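Local coordinates for protein putative Glycerophosphoryl diester phosphodiesterase (Silicibacter pomeroyi, PDB 3L12) that is a putative member of the glycerophosphoryl diester phosphodiesterase family, built on a TIM-barrel fold and carrying a bound magnesium ion, at residues R163-R175 and D189-L203. Numbering follows the deposited sequence.
Sequences RAEMVAAVLADVR and DWALLGECRRQAPDL
Segment 163-175 of helix 160-176 and helix 190-199, whose V167 and C196 CA atoms lie 6.2 Å apart, cross at -53°, their axes 9.7 Å apart at closest approach, as neighbouring outer helices of a TIM barrel, joined through strand 183-187. V167 is a knob among L192, E195, C196 and Q199; its CG1, anti to the backbone N (chi1 171°), lies against the Q199 amide, while CG2 packs on L192 CD1 at 3.7 Å. Beneath them L150 of strand 145-150 touches both V167 and L192. In return Q199 sits among A164, V167, A168 and L171, its NE2 in a nearly straight bond to A164 O (3.1 Å). That carbonyl also accepts from A168 N, from the opposite face of its plane, and E195 OE2 takes the other NE2 hydrogen, fixing the amide's rotation. At one end R163 grips the N-cap D189 end-on, NH1 to OD2 (2.8 Å) and NH2 to OD1, with guanidinium and carboxylate planes 27° apart; L192 CD1 lies over one guanidinium face, offset toward its rim. D189 OD1 also caps L192 N, and S152 OG bonds to OD2. At the other end R175 NH2 makes a weak bond to Q199 O, and L171 CD2 presses tightly on L203 CD1 at 3.4 Å.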
ATOM      1  N   ARG A 163      33.702  11.708   8.428  1.00 15.02           N
ATOM      2  CA  ARG A 163      32.403  11.915   9.072  1.00 13.65           C
ATOM      3  C   ARG A 163      31.837  13.314   8.723  1.00 13.33           C
ATOM      4  O   ARG A 163      30.641  13.448   8.421  1.00 12.77           O
ATOM      5  CB  ARG A 163      32.521  11.722  10.579  1.00 15.43           C
ATOM      6  CG  ARG A 163      32.814  10.265  10.971  1.00 15.73           C
ATOM      7  CD  ARG A 163      33.286  10.140  12.429  1.00 15.54           C
ATOM      8  NE  ARG A 163      32.387  10.817  13.370  1.00 15.15           N
ATOM      9  CZ  ARG A 163      31.193  10.372  13.762  1.00 15.24           C
ATOM     10  NH1 ARG A 163      30.695   9.225  13.289  1.00 14.96           N
ATOM     11  NH2 ARG A 163      30.474  11.083  14.642  1.00 13.53           N
ATOM     12  N   ALA A 164      32.707  14.325   8.712  1.00 12.73           N
ATOM     13  CA  ALA A 164      32.306  15.698   8.352  1.00 12.31           C
ATOM     14  C   ALA A 164      31.906  15.743   6.874  1.00 11.67           C
ATOM     15  O   ALA A 164      30.998  16.486   6.476  1.00  9.68           O
ATOM     16  CB  ALA A 164      33.444  16.717   8.612  1.00 11.40           C
ATOM     17  N   GLU A 165      32.617  14.962   6.059  1.00 11.42           N
ATOM     18  CA  GLU A 165      32.326  14.862   4.632  1.00 11.81           C
ATOM     19  C   GLU A 165      30.937  14.264   4.400  1.00 10.01           C
ATOM     20  O   GLU A 165      30.232  14.659   3.482  1.00 10.39           O
ATOM     21  CB  GLU A 165      33.365  14.033   3.913  1.00 14.06           C
ATOM     22  CG  GLU A 165      34.710  14.756   3.717  1.00 17.76           C
ATOM     23  CD  GLU A 165      35.826  13.805   3.305  1.00 19.72           C
ATOM     24  OE1 GLU A 165      35.521  12.664   2.914  1.00 22.45           O
ATOM     25  OE2 GLU A 165      36.998  14.207   3.386  1.00 21.32           O
HETATM   26  N   MSE A 166      30.561  13.293   5.214  1.00  8.90           N
HETATM   27  CA  MSE A 166      29.208  12.686   5.099  1.00  9.88           C
HETATM   28  C   MSE A 166      28.159  13.767   5.288  1.00  9.22           C
HETATM   29  O   MSE A 166      27.241  13.930   4.486  1.00 11.13           O
HETATM   30  CB  MSE A 166      29.008  11.588   6.122  1.00 11.21           C
HETATM   31  CG  MSE A 166      27.530  11.171   6.235  1.00 12.66           C
HETATM   32 SE   MSE A 166      27.281   9.558   7.222  0.75 13.93          SE
HETATM   33  CE  MSE A 166      25.651   9.215   6.394  1.00 12.81           C
ATOM     34  N   VAL A 167      28.307  14.516   6.379  1.00  9.51           N
ATOM     35  CA  VAL A 167      27.380  15.586   6.692  1.00  7.22           C
ATOM     36  C   VAL A 167      27.327  16.593   5.541  1.00  7.57           C
ATOM     37  O   VAL A 167      26.247  16.947   5.067  1.00  9.47           O
ATOM     38  CB  VAL A 167      27.717  16.254   8.052  1.00  8.79           C
ATOM     39  CG1 VAL A 167      26.857  17.555   8.257  1.00 10.42           C
ATOM     40  CG2 VAL A 167      27.479  15.295   9.192  1.00  8.29           C
ATOM     41  N   ALA A 168      28.469  16.973   5.016  1.00  8.06           N
ATOM     42  CA  ALA A 168      28.501  17.968   3.940  1.00  7.85           C
ATOM     43  C   ALA A 168      27.819  17.470   2.656  1.00  8.17           C
ATOM     44  O   ALA A 168      27.158  18.257   1.932  1.00  7.74           O
ATOM     45  CB  ALA A 168      29.951  18.401   3.654  1.00  8.22           C
ATOM     46  N   ALA A 169      28.021  16.189   2.364  1.00  8.82           N
ATOM     47  CA  ALA A 169      27.440  15.562   1.201  1.00  8.40           C
ATOM     48  C   ALA A 169      25.902  15.482   1.303  1.00  8.54           C
ATOM     49  O   ALA A 169      25.210  15.778   0.353  1.00  9.60           O
ATOM     50  CB  ALA A 169      28.091  14.159   0.987  1.00  7.47           C
ATOM     51  N   VAL A 170      25.409  15.077   2.465  1.00  6.20           N
ATOM     52  CA  VAL A 170      23.978  15.052   2.722  1.00  7.05           C
ATOM     53  C   VAL A 170      23.410  16.464   2.580  1.00  6.25           C
ATOM     54  O   VAL A 170      22.406  16.706   1.899  1.00  8.30           O
ATOM     55  CB  VAL A 170      23.698  14.433   4.101  1.00  8.43           C
ATOM     56  CG1 VAL A 170      22.260  14.657   4.528  1.00  8.55           C
ATOM     57  CG2 VAL A 170      24.046  12.945   4.066  1.00  8.34           C
ATOM     58  N   LEU A 171      24.079  17.448   3.164  1.00  7.42           N
ATOM     59  CA  LEU A 171      23.584  18.850   3.080  1.00  9.08           C
ATOM     60  C   LEU A 171      23.576  19.408   1.660  1.00  9.87           C
ATOM     61  O   LEU A 171      22.665  20.149   1.296  1.00 10.65           O
ATOM     62  CB  LEU A 171      24.388  19.761   3.995  1.00  8.89           C
ATOM     63  CG  LEU A 171      24.100  19.511   5.478  1.00  9.30           C
ATOM     64  CD1 LEU A 171      25.099  20.268   6.375  1.00  8.13           C
ATOM     65  CD2 LEU A 171      22.645  19.879   5.844  1.00  9.97           C
ATOM     66  N   ALA A 172      24.587  19.063   0.872  1.00 10.39           N
ATOM     67  CA  ALA A 172      24.668  19.495  -0.522  1.00 12.27           C
ATOM     68  C   ALA A 172      23.428  19.027  -1.270  1.00 12.38           C
ATOM     69  O   ALA A 172      22.839  19.801  -2.068  1.00 11.72           O
ATOM     70  CB  ALA A 172      25.945  18.976  -1.200  1.00 13.26           C
ATOM     71  N   ASP A 173      23.013  17.793  -1.008  1.00 10.81           N
ATOM     72  CA  ASP A 173      21.773  17.277  -1.629  1.00 11.41           C
ATOM     73  C   ASP A 173      20.545  18.020  -1.156  1.00 10.76           C
ATOM     74  O   ASP A 173      19.698  18.439  -1.971  1.00  9.29           O
ATOM     75  CB  ASP A 173      21.576  15.790  -1.346  1.00 12.31           C
ATOM     76  CG  ASP A 173      22.413  14.887  -2.230  1.00 13.86           C
ATOM     77  OD1 ASP A 173      22.954  15.322  -3.265  1.00 17.98           O
ATOM     78  OD2 ASP A 173      22.553  13.706  -1.844  1.00 13.90           O
ATOM     79  N   VAL A 174      20.423  18.198   0.165  1.00  8.83           N
ATOM     80  CA  VAL A 174      19.271  18.903   0.747  1.00 10.00           C
ATOM     81  C   VAL A 174      19.154  20.307   0.144  1.00 10.12           C
ATOM     82  O   VAL A 174      18.062  20.749  -0.261  1.00 10.34           O
ATOM     83  CB  VAL A 174      19.371  18.969   2.297  1.00 10.03           C
ATOM     84  CG1 VAL A 174      18.275  19.849   2.874  1.00 10.55           C
ATOM     85  CG2 VAL A 174      19.285  17.568   2.922  1.00  9.28           C
ATOM     86  N   ARG A 175      20.300  20.992   0.046  1.00 12.27           N
ATOM     87  CA  ARG A 175      20.343  22.342  -0.510  1.00 12.11           C
ATOM     88  C   ARG A 175      20.022  22.388  -2.012  1.00 12.37           C
ATOM     89  O   ARG A 175      19.244  23.264  -2.448  1.00 11.42           O
ATOM     90  CB  ARG A 175      21.688  22.995  -0.175  1.00 13.27           C
ATOM     91  CG  ARG A 175      21.789  23.219   1.313  1.00 14.89           C
ATOM     92  CD  ARG A 175      22.870  24.143   1.730  1.00 18.37           C
ATOM     93  NE  ARG A 175      22.757  24.333   3.178  1.00 21.25           N
ATOM     94  CZ  ARG A 175      23.663  24.012   4.100  1.00 23.46           C
ATOM     95  NH1 ARG A 175      24.876  23.541   3.781  1.00 25.85           N
ATOM     96  NH2 ARG A 175      23.387  24.281   5.373  1.00 24.75           N
ATOM     97  N   ASP A 189      23.861   8.712  16.226  1.00 10.90           N
ATOM     98  CA  ASP A 189      25.266   9.222  16.369  1.00 10.95           C
ATOM     99  C   ASP A 189      25.154  10.669  16.818  1.00  9.53           C
ATOM    100  O   ASP A 189      25.063  11.597  16.004  1.00 10.71           O
ATOM    101  CB  ASP A 189      25.968   9.064  15.010  1.00 11.26           C
ATOM    102  CG  ASP A 189      27.474   9.227  15.079  1.00 12.61           C
ATOM    103  OD1 ASP A 189      27.930   9.983  15.936  1.00 10.87           O
ATOM    104  OD2 ASP A 189      28.163   8.587  14.231  1.00 14.74           O
ATOM    105  N   TRP A 190      25.154  10.862  18.125  1.00  9.73           N
ATOM    106  CA  TRP A 190      24.945  12.156  18.705  1.00 10.44           C
ATOM    107  C   TRP A 190      26.108  13.102  18.402  1.00 10.43           C
ATOM    108  O   TRP A 190      25.891  14.294  18.258  1.00  9.45           O
ATOM    109  CB  TRP A 190      24.714  11.982  20.199  1.00 11.83           C
ATOM    110  CG  TRP A 190      23.360  11.413  20.591  1.00 12.22           C
ATOM    111  CD1 TRP A 190      22.479  10.749  19.793  1.00 13.93           C
ATOM    112  CD2 TRP A 190      22.791  11.410  21.908  1.00 12.78           C
ATOM    113  NE1 TRP A 190      21.369  10.379  20.520  1.00 14.34           N
ATOM    114  CE2 TRP A 190      21.545  10.758  21.822  1.00 14.42           C
ATOM    115  CE3 TRP A 190      23.191  11.941  23.133  1.00 13.96           C
ATOM    116  CZ2 TRP A 190      20.682  10.643  22.910  1.00 14.94           C
ATOM    117  CZ3 TRP A 190      22.348  11.786  24.232  1.00 14.32           C
ATOM    118  CH2 TRP A 190      21.101  11.146  24.097  1.00 14.16           C
ATOM    119  N   ALA A 191      27.323  12.565  18.285  1.00 11.08           N
ATOM    120  CA  ALA A 191      28.447  13.423  17.949  1.00 11.17           C
ATOM    121  C   ALA A 191      28.235  13.966  16.557  1.00 10.15           C
ATOM    122  O   ALA A 191      28.511  15.123  16.318  1.00 10.92           O
ATOM    123  CB  ALA A 191      29.808  12.669  18.081  1.00 10.79           C
ATOM    124  N   LEU A 192      27.729  13.132  15.651  1.00  9.65           N
ATOM    125  CA  LEU A 192      27.445  13.538  14.280  1.00  9.36           C
ATOM    126  C   LEU A 192      26.396  14.651  14.239  1.00 10.14           C
ATOM    127  O   LEU A 192      26.482  15.531  13.394  1.00  8.64           O
ATOM    128  CB  LEU A 192      27.021  12.343  13.399  1.00 12.23           C
ATOM    129  CG  LEU A 192      27.179  12.475  11.872  1.00 11.96           C
ATOM    130  CD1 LEU A 192      28.652  12.595  11.447  1.00 12.77           C
ATOM    131  CD2 LEU A 192      26.489  11.279  11.137  1.00 10.76           C
ATOM    132  N   LEU A 193      25.426  14.623  15.158  1.00  9.10           N
ATOM    133  CA  LEU A 193      24.405  15.665  15.222  1.00  9.40           C
ATOM    134  C   LEU A 193      25.052  17.011  15.615  1.00  9.41           C
ATOM    135  O   LEU A 193      24.614  18.058  15.176  1.00 10.50           O
ATOM    136  CB  LEU A 193      23.255  15.284  16.169  1.00 10.30           C
ATOM    137  CG  LEU A 193      22.418  14.098  15.734  1.00 10.27           C
ATOM    138  CD1 LEU A 193      21.458  13.686  16.857  1.00  8.24           C
ATOM    139  CD2 LEU A 193      21.660  14.404  14.412  1.00 10.48           C
ATOM    140  N   GLY A 194      26.110  16.974  16.420  1.00  9.27           N
ATOM    141  CA  GLY A 194      26.858  18.187  16.736  1.00  9.25           C
ATOM    142  C   GLY A 194      27.482  18.775  15.489  1.00  8.84           C
ATOM    143  O   GLY A 194      27.518  19.996  15.335  1.00  9.95           O
ATOM    144  N   GLU A 195      27.991  17.906  14.626  1.00  9.45           N
ATOM    145  CA  GLU A 195      28.588  18.309  13.352  1.00  9.30           C
ATOM    146  C   GLU A 195      27.499  18.842  12.410  1.00  8.36           C
ATOM    147  O   GLU A 195      27.706  19.856  11.750  1.00  9.08           O
ATOM    148  CB  GLU A 195      29.390  17.173  12.737  1.00 11.16           C
ATOM    149  CG  GLU A 195      30.113  17.481  11.416  1.00 12.04           C
ATOM    150  CD  GLU A 195      31.173  18.571  11.540  1.00 11.42           C
ATOM    151  OE1 GLU A 195      31.760  18.757  12.639  1.00 14.07           O
ATOM    152  OE2 GLU A 195      31.411  19.279  10.523  1.00 12.83           O
ATOM    153  N   CYS A 196      26.323  18.218  12.395  1.00  8.25           N
ATOM    154  CA  CYS A 196      25.218  18.759  11.576  1.00  8.37           C
ATOM    155  C   CYS A 196      24.886  20.210  11.965  1.00  7.07           C
ATOM    156  O   CYS A 196      24.647  21.050  11.109  1.00 10.13           O
ATOM    157  CB  CYS A 196      23.963  17.923  11.746  1.00  7.87           C
ATOM    158  SG  CYS A 196      24.071  16.244  11.056  1.00 11.91           S
ATOM    159  N   ARG A 197      24.804  20.455  13.262  1.00  7.49           N
ATOM    160  CA  ARG A 197      24.423  21.743  13.795  1.00  7.43           C
ATOM    161  C   ARG A 197      25.460  22.785  13.430  1.00  8.40           C
ATOM    162  O   ARG A 197      25.118  23.920  13.144  1.00  8.75           O
ATOM    163  CB  ARG A 197      24.256  21.685  15.312  1.00  9.32           C
ATOM    164  CG  ARG A 197      23.704  22.958  15.896  1.00 10.51           C
ATOM    165  CD  ARG A 197      23.521  22.933  17.393  1.00 10.92           C
ATOM    166  NE  ARG A 197      22.736  21.763  17.802  1.00 11.39           N
ATOM    167  CZ  ARG A 197      23.227  20.649  18.349  1.00 11.89           C
ATOM    168  NH1 ARG A 197      24.527  20.519  18.626  1.00 10.80           N
ATOM    169  NH2 ARG A 197      22.402  19.654  18.668  1.00 13.05           N
ATOM    170  N   ARG A 198      26.730  22.404  13.456  1.00  8.15           N
ATOM    171  CA  ARG A 198      27.776  23.338  13.045  1.00  9.41           C
ATOM    172  C   ARG A 198      27.741  23.621  11.548  1.00  8.29           C
ATOM    173  O   ARG A 198      27.985  24.767  11.140  1.00  9.04           O
ATOM    174  CB  ARG A 198      29.172  22.872  13.486  1.00 11.21           C
ATOM    175  CG  ARG A 198      29.413  23.034  14.961  1.00 12.68           C
ATOM    176  CD  ARG A 198      30.887  22.714  15.284  1.00 13.43           C
ATOM    177  NE  ARG A 198      31.160  21.303  15.071  1.00 13.55           N
ATOM    178  CZ  ARG A 198      30.928  20.329  15.951  1.00 13.97           C
ATOM    179  NH1 ARG A 198      30.389  20.588  17.137  1.00 14.54           N
ATOM    180  NH2 ARG A 198      31.207  19.073  15.617  1.00 14.41           N
ATOM    181  N   GLN A 199      27.457  22.618  10.725  1.00  7.08           N
ATOM    182  CA  GLN A 199      27.372  22.847   9.285  1.00  7.06           C
ATOM    183  C   GLN A 199      26.019  23.406   8.780  1.00  9.13           C
ATOM    184  O   GLN A 199      25.985  23.995   7.699  1.00 10.32           O
ATOM    185  CB  GLN A 199      27.681  21.567   8.499  1.00  8.24           C
ATOM    186  CG  GLN A 199      29.104  21.073   8.598  1.00  7.54           C
ATOM    187  CD  GLN A 199      29.417  19.969   7.613  1.00  8.59           C
ATOM    188  OE1 GLN A 199      28.927  19.965   6.471  1.00 10.02           O
ATOM    189  NE2 GLN A 199      30.201  18.997   8.063  1.00  8.76           N
ATOM    190  N   ALA A 200      24.953  23.248   9.565  1.00  8.50           N
ATOM    191  CA  ALA A 200      23.592  23.623   9.148  1.00  6.36           C
ATOM    192  C   ALA A 200      22.748  23.971  10.369  1.00  7.86           C
ATOM    193  O   ALA A 200      21.821  23.251  10.703  1.00  8.45           O
ATOM    194  CB  ALA A 200      22.976  22.478   8.362  1.00  8.14           C
ATOM    195  N   PRO A 201      23.063  25.099  11.040  1.00  7.39           N
ATOM    196  CA  PRO A 201      22.329  25.454  12.236  1.00  8.27           C
ATOM    197  C   PRO A 201      20.859  25.753  11.972  1.00  9.72           C
ATOM    198  O   PRO A 201      20.065  25.808  12.921  1.00 10.97           O
ATOM    199  CB  PRO A 201      23.046  26.723  12.730  1.00  9.63           C
ATOM    200  CG  PRO A 201      23.755  27.235  11.550  1.00  8.98           C
ATOM    201  CD  PRO A 201      24.175  26.039  10.798  1.00  8.39           C
ATOM    202  N   ASP A 202      20.520  25.942  10.704  1.00  9.09           N
ATOM    203  CA  ASP A 202      19.155  26.176  10.277  1.00 11.16           C
ATOM    204  C   ASP A 202      18.294  24.921  10.295  1.00 10.22           C
ATOM    205  O   ASP A 202      17.085  25.046  10.300  1.00 10.49           O
ATOM    206  CB  ASP A 202      19.123  26.820   8.879  1.00 13.63           C
ATOM    207  CG  ASP A 202      19.969  26.082   7.827  1.00 19.21           C
ATOM    208  OD1 ASP A 202      21.214  25.858   8.029  1.00 20.22           O
ATOM    209  OD2 ASP A 202      19.375  25.770   6.756  1.00 22.57           O
ATOM    210  N   LEU A 203      18.904  23.726  10.347  1.00  8.79           N
ATOM    211  CA  LEU A 203      18.163  22.466  10.342  1.00  8.14           C
ATOM    212  C   LEU A 203      18.120  21.916  11.757  1.00  8.19           C
ATOM    213  O   LEU A 203      19.179  21.796  12.412  1.00  8.46           O
ATOM    214  CB  LEU A 203      18.784  21.456   9.374  1.00  8.40           C
ATOM    215  CG  LEU A 203      19.013  21.901   7.935  1.00  8.83           C
ATOM    216  CD1 LEU A 203      19.570  20.708   7.130  1.00 10.56           C
ATOM    217  CD2 LEU A 203      17.747  22.425   7.298  1.00  9.81           C
TER